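Local coordinates for hypothetical protein TM1380 (Thermotoga maritima, PDB 1Z85) that probably methylates the N3 position of a specific uridine in 16S ribosomal RNA, using S-adenosyl-L-methionine as methyl donor, at residues V89-G94 against I114-F119; T164-A169 against G190-K195. All blocks are in the same frame, centred on the assembly; numbering follows the deposited sequence.

Interaction 1: V89-G94 against I114-F119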
ATOM      1  N   VAL B  89     -17.301   3.093  -2.234  1.00 41.20           N
ATOM      2  CA  VAL B  89     -16.242   4.081  -2.207  1.00 39.27           C
ATOM      3  C   VAL B  89     -16.500   5.121  -3.292  1.00 38.45           C
ATOM      4  O   VAL B  89     -16.793   4.782  -4.430  1.00 41.64           O
ATOM      5  CB  VAL B  89     -14.865   3.400  -2.410  1.00 35.32           C
ATOM      6  CG1 VAL B  89     -13.762   4.386  -2.409  1.00 43.41           C
ATOM      7  CG2 VAL B  89     -14.570   2.354  -1.259  1.00 35.13           C
ATOM      8  N   VAL B  90     -16.354   6.392  -2.938  1.00 39.16           N
ATOM      9  CA  VAL B  90     -16.343   7.483  -3.923  1.00 37.53           C
ATOM     10  C   VAL B  90     -14.899   7.757  -4.282  1.00 35.78           C
ATOM     11  O   VAL B  90     -14.104   8.135  -3.399  1.00 39.63           O
ATOM     12  CB  VAL B  90     -16.944   8.749  -3.377  1.00 36.72           C
ATOM     13  CG1 VAL B  90     -16.831   9.861  -4.381  1.00 36.66           C
ATOM     14  CG2 VAL B  90     -18.395   8.489  -3.000  1.00 41.66           C
ATOM     15  N   VAL B  91     -14.565   7.440  -5.542  1.00 36.53           N
ATOM     16  CA  VAL B  91     -13.244   7.645  -6.153  1.00 35.59           C
ATOM     17  C   VAL B  91     -13.239   8.971  -6.930  1.00 38.78           C
ATOM     18  O   VAL B  91     -14.121   9.232  -7.768  1.00 39.20           O
ATOM     19  CB  VAL B  91     -12.895   6.470  -7.066  1.00 40.62           C
ATOM     20  CG1 VAL B  91     -11.573   6.704  -7.883  1.00 40.38           C
ATOM     21  CG2 VAL B  91     -12.806   5.162  -6.227  1.00 39.42           C
ATOM     22  N   PRO B  92     -12.287   9.860  -6.603  1.00 39.16           N
ATOM     23  CA  PRO B  92     -12.181  11.099  -7.340  1.00 36.46           C
ATOM     24  C   PRO B  92     -11.705  10.849  -8.772  1.00 38.18           C
ATOM     25  O   PRO B  92     -10.802  10.022  -8.990  1.00 37.53           O
ATOM     26  CB  PRO B  92     -11.151  11.909  -6.548  1.00 37.54           C
ATOM     27  CG  PRO B  92     -10.346  10.883  -5.793  1.00 43.83           C
ATOM     28  CD  PRO B  92     -11.280   9.737  -5.528  1.00 39.24           C
ATOM     29  N   ILE B  93     -12.348  11.535  -9.719  1.00 35.25           N
ATOM     30  CA  ILE B  93     -11.936  11.594 -11.105  1.00 37.02           C
ATOM     31  C   ILE B  93     -10.768  12.576 -11.188  1.00 40.34           C
ATOM     32  O   ILE B  93     -10.951  13.777 -11.078  1.00 34.47           O
ATOM     33  CB  ILE B  93     -13.073  12.020 -12.028  1.00 38.76           C
ATOM     34  CG1 ILE B  93     -14.166  10.946 -12.044  1.00 40.72           C
ATOM     35  CG2 ILE B  93     -12.569  12.234 -13.415  1.00 39.88           C
ATOM     36  CD1 ILE B  93     -15.500  11.417 -12.668  1.00 38.01           C
ATOM     37  N   GLY B  94      -9.556  12.016 -11.313  1.00 37.66           N
ATOM     38  CA  GLY B  94      -8.307  12.789 -11.276  1.00 38.25           C
ATOM     39  C   GLY B  94      -7.260  12.161 -12.184  1.00 38.86           C
ATOM     40  O   GLY B  94      -7.605  11.478 -13.144  1.00 39.66           O
ATOM     41  N   ILE B 114     -18.153   1.212  -6.714  1.00 39.92           N
ATOM     42  CA  ILE B 114     -17.305   2.382  -6.944  1.00 40.33           C
ATOM     43  C   ILE B 114     -18.167   3.503  -7.595  1.00 43.79           C
ATOM     44  O   ILE B 114     -18.943   3.260  -8.534  1.00 44.36           O
ATOM     45  CB  ILE B 114     -16.160   2.011  -7.865  1.00 39.88           C
ATOM     46  CG1 ILE B 114     -15.464   0.757  -7.323  1.00 43.43           C
ATOM     47  CG2 ILE B 114     -15.199   3.193  -8.042  1.00 36.77           C
ATOM     48  CD1 ILE B 114     -14.337   0.265  -8.181  1.00 48.89           C
ATOM     49  N   PHE B 115     -18.022   4.716  -7.064  1.00 42.90           N
ATOM     50  CA  PHE B 115     -18.711   5.911  -7.559  1.00 42.84           C
ATOM     51  C   PHE B 115     -17.654   6.927  -7.945  1.00 40.65           C
ATOM     52  O   PHE B 115     -16.816   7.331  -7.126  1.00 39.20           O
ATOM     53  CB  PHE B 115     -19.658   6.507  -6.521  1.00 37.68           C
ATOM     54  CG  PHE B 115     -20.829   5.634  -6.204  1.00 40.80           C
ATOM     55  CD1 PHE B 115     -21.995   5.728  -6.931  1.00 39.96           C
ATOM     56  CD2 PHE B 115     -20.762   4.690  -5.168  1.00 37.27           C
ATOM     57  CE1 PHE B 115     -23.080   4.915  -6.631  1.00 46.12           C
ATOM     58  CE2 PHE B 115     -21.811   3.848  -4.890  1.00 44.26           C
ATOM     59  CZ  PHE B 115     -22.992   3.959  -5.596  1.00 39.74           C
ATOM     60  N   PHE B 116     -17.701   7.352  -9.198  1.00 40.95           N
ATOM     61  CA  PHE B 116     -16.750   8.335  -9.716  1.00 39.61           C
ATOM     62  C   PHE B 116     -17.292   9.745  -9.641  1.00 39.42           C
ATOM     63  O   PHE B 116     -18.256  10.088 -10.328  1.00 38.30           O
ATOM     64  CB  PHE B 116     -16.371   7.957 -11.155  1.00 41.22           C
ATOM     65  CG  PHE B 116     -15.581   6.710 -11.228  1.00 35.78           C
ATOM     66  CD1 PHE B 116     -14.339   6.658 -10.647  1.00 33.04           C
ATOM     67  CD2 PHE B 116     -16.071   5.592 -11.847  1.00 37.34           C
ATOM     68  CE1 PHE B 116     -13.610   5.516 -10.714  1.00 47.08           C
ATOM     69  CE2 PHE B 116     -15.323   4.429 -11.911  1.00 39.65           C
ATOM     70  CZ  PHE B 116     -14.128   4.392 -11.366  1.00 45.83           C
ATOM     71  N   HIS B 117     -16.626  10.582  -8.855  1.00 38.42           N
ATOM     72  CA  HIS B 117     -17.002  11.974  -8.719  1.00 37.79           C
ATOM     73  C   HIS B 117     -15.868  12.955  -9.122  1.00 37.29           C
ATOM     74  O   HIS B 117     -14.714  12.794  -8.794  1.00 41.57           O
ATOM     75  CB  HIS B 117     -17.495  12.221  -7.263  1.00 40.85           C
ATOM     76  CG  HIS B 117     -18.110  13.576  -7.045  1.00 27.48           C
ATOM     77  ND1 HIS B 117     -17.471  14.571  -6.329  1.00 35.97           N
ATOM     78  CD2 HIS B 117     -19.289  14.103  -7.451  1.00 38.87           C
ATOM     79  CE1 HIS B 117     -18.225  15.662  -6.327  1.00 33.09           C
ATOM     80  NE2 HIS B 117     -19.356  15.391  -6.958  1.00 36.48           N
ATOM     81  N   LYS B 118     -16.227  13.960  -9.875  1.00 40.98           N
ATOM     82  CA  LYS B 118     -15.319  15.021 -10.215  1.00 43.66           C
ATOM     83  C   LYS B 118     -15.476  16.168  -9.174  1.00 39.82           C
ATOM     84  O   LYS B 118     -16.451  16.958  -9.180  1.00 37.70           O
ATOM     85  CB  LYS B 118     -15.633  15.485 -11.640  1.00 46.59           C
ATOM     86  CG  LYS B 118     -14.603  16.414 -12.350  1.00 53.01           C
ATOM     87  CD  LYS B 118     -15.423  17.269 -13.398  1.00 49.00           C
ATOM     88  CE  LYS B 118     -14.589  18.005 -14.458  1.00 62.25           C
ATOM     89  NZ  LYS B 118     -15.298  18.121 -15.812  1.00 61.38           N
ATOM     90  N   PHE B 119     -14.499  16.266  -8.279  1.00 38.72           N
ATOM     91  CA  PHE B 119     -14.534  17.304  -7.225  1.00 39.05           C
ATOM     92  C   PHE B 119     -14.265  18.637  -7.873  1.00 40.56           C
ATOM     93  O   PHE B 119     -13.775  18.679  -9.017  1.00 38.35           O
ATOM     94  CB  PHE B 119     -13.537  16.983  -6.114  1.00 40.59           C
ATOM     95  CG  PHE B 119     -13.940  15.782  -5.274  1.00 42.22           C
ATOM     96  CD1 PHE B 119     -13.676  14.476  -5.710  1.00 39.12           C
ATOM     97  CD2 PHE B 119     -14.587  15.946  -4.074  1.00 44.30           C
ATOM     98  CE1 PHE B 119     -14.055  13.378  -4.974  1.00 37.69           C
ATOM     99  CE2 PHE B 119     -14.960  14.841  -3.319  1.00 39.97           C
ATOM    100  CZ  PHE B 119     -14.692  13.552  -3.772  1.00 42.61           C
TER
HETATM  101  O   HOH W   1     -11.777  14.856  -8.783  1.00 28.32           O
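V89-G94 and I114-F119 pair as neighbouring parallel strands inside the six-stranded sheet of the RNA methyltransferase domain, the first and second strands of a beta-alpha-beta unit whose crossover is helix 96-108. Four backbone hydrogen bonds run in the alternating parallel pattern: F115 N to V89 O, V91 N to F115 O (2.8 Å), H117 N to V91 O and I93 N to H117 O. The last is straight at hydrogen (172°) although the donor sits above the carbonyl plane, just where the strands end. V89, V91, I114 and F116 share one face, where V89 and I114 touch C106 and F116 touches I103 of helix 96-108. There V91 puts CG1 at the edge of the F116 ring, 3.7 Å from CE1, while its CG2 meets I114 CG2 at 3.6 Å; that I114 methyl also lies over a face of the F116 ring, toward the rim. With CG1 beside its backbone N (chi1 -66°), I93 lays this branch across F116 at about a right angle, I93 CG1 to F116 CB 3.8 Å. On the other face V90 CG1 lies beside H117 CB (3.8 Å), and P92 CB approaches F119 CE1 obliquely at 3.6 Å. H117 ND1 stands over the centre of the F119 ring, 3.6 Å above its plane. Beyond the strands a water bridges I93 O and F119 N, and S122 OG also bonds to I93 O. Backbone polarity is thus met by regular pairing up to I93, then by a water and a serine, while aliphatic and aromatic groups pack on both faces.

Interaction 2: T164-A169 against G190-K195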
ATOM      1  N   THR B 164     -15.222  10.176   5.518  1.00 40.03           N
ATOM      2  CA  THR B 164     -14.449  10.939   4.529  1.00 42.63           C
ATOM      3  C   THR B 164     -12.957  10.853   4.852  1.00 42.43           C
ATOM      4  O   THR B 164     -12.544  11.186   5.950  1.00 39.21           O
ATOM      5  CB  THR B 164     -14.898  12.404   4.490  1.00 43.32           C
ATOM      6  OG1 THR B 164     -16.269  12.461   4.118  1.00 41.53           O
ATOM      7  CG2 THR B 164     -14.087  13.209   3.464  1.00 49.22           C
ATOM      8  N   LEU B 165     -12.182  10.356   3.894  1.00 44.40           N
ATOM      9  CA  LEU B 165     -10.733  10.434   3.921  1.00 48.53           C
ATOM     10  C   LEU B 165     -10.217  11.772   3.322  1.00 49.39           C
ATOM     11  O   LEU B 165     -10.074  11.917   2.099  1.00 47.37           O
ATOM     12  CB  LEU B 165     -10.120   9.259   3.139  1.00 49.47           C
ATOM     13  CG  LEU B 165      -8.595   9.278   2.905  1.00 51.26           C
ATOM     14  CD1 LEU B 165      -7.803   9.520   4.221  1.00 56.77           C
ATOM     15  CD2 LEU B 165      -8.179   7.969   2.212  1.00 52.83           C
ATOM     16  N   ASP B 166      -9.930  12.716   4.201  1.00 52.27           N
ATOM     17  CA  ASP B 166      -9.269  13.967   3.863  1.00 57.19           C
ATOM     18  C   ASP B 166      -7.767  13.674   3.786  1.00 61.70           C
ATOM     19  O   ASP B 166      -7.119  13.338   4.792  1.00 60.30           O
ATOM     20  CB  ASP B 166      -9.551  15.011   4.963  1.00 57.21           C
ATOM     21  CG  ASP B 166      -8.995  16.398   4.636  1.00 59.65           C
ATOM     22  OD1 ASP B 166      -8.516  16.632   3.503  1.00 57.62           O
ATOM     23  OD2 ASP B 166      -9.030  17.266   5.527  1.00 58.74           O
ATOM     24  N   LEU B 167      -7.216  13.773   2.589  1.00 65.44           N
ATOM     25  CA  LEU B 167      -5.832  13.372   2.370  1.00 67.96           C
ATOM     26  C   LEU B 167      -4.850  14.370   2.967  1.00 68.41           C
ATOM     27  O   LEU B 167      -3.737  13.994   3.304  1.00 67.79           O
ATOM     28  CB  LEU B 167      -5.563  13.189   0.870  1.00 69.45           C
ATOM     29  CG  LEU B 167      -6.338  12.048   0.181  1.00 67.85           C
ATOM     30  CD1 LEU B 167      -6.257  12.206  -1.324  1.00 60.74           C
ATOM     31  CD2 LEU B 167      -5.819  10.671   0.635  1.00 66.93           C
ATOM     32  N   ASP B 168      -5.280  15.625   3.114  1.00 70.55           N
ATOM     33  CA  ASP B 168      -4.417  16.693   3.643  1.00 73.63           C
ATOM     34  C   ASP B 168      -4.404  16.767   5.191  1.00 74.28           C
ATOM     35  O   ASP B 168      -3.654  17.556   5.776  1.00 72.94           O
ATOM     36  CB  ASP B 168      -4.797  18.068   3.039  1.00 75.15           C
ATOM     37  CG  ASP B 168      -4.648  18.124   1.495  1.00 79.74           C
ATOM     38  OD1 ASP B 168      -3.963  17.255   0.896  1.00 84.85           O
ATOM     39  OD2 ASP B 168      -5.220  19.059   0.883  1.00 83.74           O
ATOM     40  N   ALA B 169      -5.226  15.940   5.843  1.00 75.33           N
ATOM     41  CA  ALA B 169      -5.198  15.772   7.305  1.00 74.61           C
ATOM     42  C   ALA B 169      -5.615  14.349   7.711  1.00 75.17           C
ATOM     43  O   ALA B 169      -6.635  13.840   7.251  1.00 75.58           O
ATOM     44  CB  ALA B 169      -6.120  16.788   7.962  1.00 74.23           C
ATOM     45  N   GLY B 190      -6.211  17.975  -5.190  1.00 39.99           N
ATOM     46  CA  GLY B 190      -6.047  19.399  -4.881  1.00 40.91           C
ATOM     47  C   GLY B 190      -6.794  19.843  -3.631  1.00 39.74           C
ATOM     48  O   GLY B 190      -6.807  21.029  -3.318  1.00 42.23           O
ATOM     49  N   GLY B 191      -7.439  18.909  -2.926  1.00 39.35           N
ATOM     50  CA  GLY B 191      -8.144  19.215  -1.672  1.00 39.36           C
ATOM     51  C   GLY B 191      -9.617  19.494  -1.888  1.00 37.64           C
ATOM     52  O   GLY B 191     -10.037  19.825  -2.998  1.00 36.70           O
ATOM     53  N   PHE B 192     -10.411  19.312  -0.837  1.00 37.21           N
ATOM     54  CA  PHE B 192     -11.806  19.762  -0.868  1.00 37.58           C
ATOM     55  C   PHE B 192     -11.842  21.306  -0.975  1.00 37.60           C
ATOM     56  O   PHE B 192     -11.036  22.008  -0.381  1.00 38.05           O
ATOM     57  CB  PHE B 192     -12.582  19.314   0.386  1.00 40.11           C
ATOM     58  CG  PHE B 192     -12.632  17.811   0.592  1.00 32.89           C
ATOM     59  CD1 PHE B 192     -13.285  16.997  -0.309  1.00 35.24           C
ATOM     60  CD2 PHE B 192     -12.067  17.231   1.718  1.00 36.29           C
ATOM     61  CE1 PHE B 192     -13.342  15.605  -0.120  1.00 38.62           C
ATOM     62  CE2 PHE B 192     -12.151  15.869   1.924  1.00 34.24           C
ATOM     63  CZ  PHE B 192     -12.762  15.049   0.987  1.00 36.35           C
ATOM     64  N   SER B 193     -12.756  21.831  -1.770  1.00 39.08           N
ATOM     65  CA  SER B 193     -13.070  23.246  -1.721  1.00 37.63           C
ATOM     66  C   SER B 193     -13.781  23.436  -0.397  1.00 39.13           C
ATOM     67  O   SER B 193     -14.023  22.459   0.323  1.00 40.87           O
ATOM     68  CB  SER B 193     -13.967  23.640  -2.895  1.00 38.48           C
ATOM     69  OG  SER B 193     -15.233  23.022  -2.791  1.00 37.79           O
ATOM     70  N   GLU B 194     -14.087  24.679  -0.060  1.00 39.97           N
ATOM     71  CA  GLU B 194     -14.745  24.995   1.195  1.00 41.84           C
ATOM     72  C   GLU B 194     -16.226  24.600   1.177  1.00 41.34           C
ATOM     73  O   GLU B 194     -16.793  24.247   2.207  1.00 41.89           O
ATOM     74  CB  GLU B 194     -14.600  26.493   1.521  1.00 43.91           C
ATOM     75  CG  GLU B 194     -13.220  26.894   2.071  1.00 48.62           C
ATOM     76  N   LYS B 195     -16.850  24.696   0.016  1.00 42.17           N
ATOM     77  CA  LYS B 195     -18.205  24.220  -0.166  1.00 43.51           C
ATOM     78  C   LYS B 195     -18.258  22.715   0.078  1.00 43.38           C
ATOM     79  O   LYS B 195     -19.110  22.244   0.812  1.00 43.25           O
ATOM     80  CB  LYS B 195     -18.665  24.513  -1.582  1.00 43.63           C
ATOM     81  CG  LYS B 195     -20.017  25.189  -1.682  1.00 48.94           C
ATOM     82  CD  LYS B 195     -20.326  25.593  -3.142  1.00 47.98           C
ATOM     83  CE  LYS B 195     -20.274  27.115  -3.382  1.00 58.82           C
ATOM     84  NZ  LYS B 195     -21.159  27.491  -4.541  1.00 58.34           N
TER
HETATM   85  O   HOH W   2      -8.588  18.019   1.402  1.00 52.80           O
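The ring of F192 reaches the end of strand 161-165, where T164 and D166 meet it. T164 and F192 approach from opposite directions, and the threonine methyl CG2 comes within 3.4 Å of F192 CZ at an oblique angle. T164 CG2 lies anti to the backbone N, which presents this methyl to the ring, while OG1, beside that N, hydrogen-bonds to T204 OG1. D166 crosses the ring aslant, its carboxylate plane turned 49° from that of the phenyl, so that OD1 stands 4.0 Å from F192 CD2 while D166 CA lies equally close to CE2. The two segments are joined through a water, which donates to D166 OD1 (2.5 Å) and accepts from F192 N (3.2 Å). OD1 also takes a weak bond from D168 N within the type I turn D166-A169, and OD2 forms a salt bridge with R197 of helix 194-201. Farther round the turn, D168 OD2 lies 3.9 Å from G191 CA, close to where a CB of G191 would lie, and at the backbone angles of this residue (phi 94°, psi 157°) that CB would be jammed against the preceding carbonyl O, which calls for glycine. R197 and L200 also touch the F192 ring, which therefore lies between the strand end and the helix. An alanine in place of F192 would probably open a gap beside the T164 methyl and leave R197 and L200 without their aromatic neighbour. Apolar packing on T164 is thus combined with a carboxylate that reaches the incoming loop through water and the helix through charge, a pairing that probably lowers the cost of burying D166.

Overall arrangement
Interaction 1 closes along the chain before interaction 2 opens; their centres lie about 13 Å apart, and both reach the same parallel sheet of the RNA methyltransferase domain. Strand 182-186 runs between the two regions, with strand 87-92 on one side and strand 161-165 on the other, and the loop leaving it runs through G190-S193 into helix 194-201. The contacts meet directly where F119 CE2 packs on F192 CE1 at 3.7 Å, so residues following strand 113-117 touch those leading into helix 194-201. S193 adds a hydrogen bond to E120. Loops at the C-terminal ends of the strands are thus tied together in this alpha/beta knot domain of the SPOUT class.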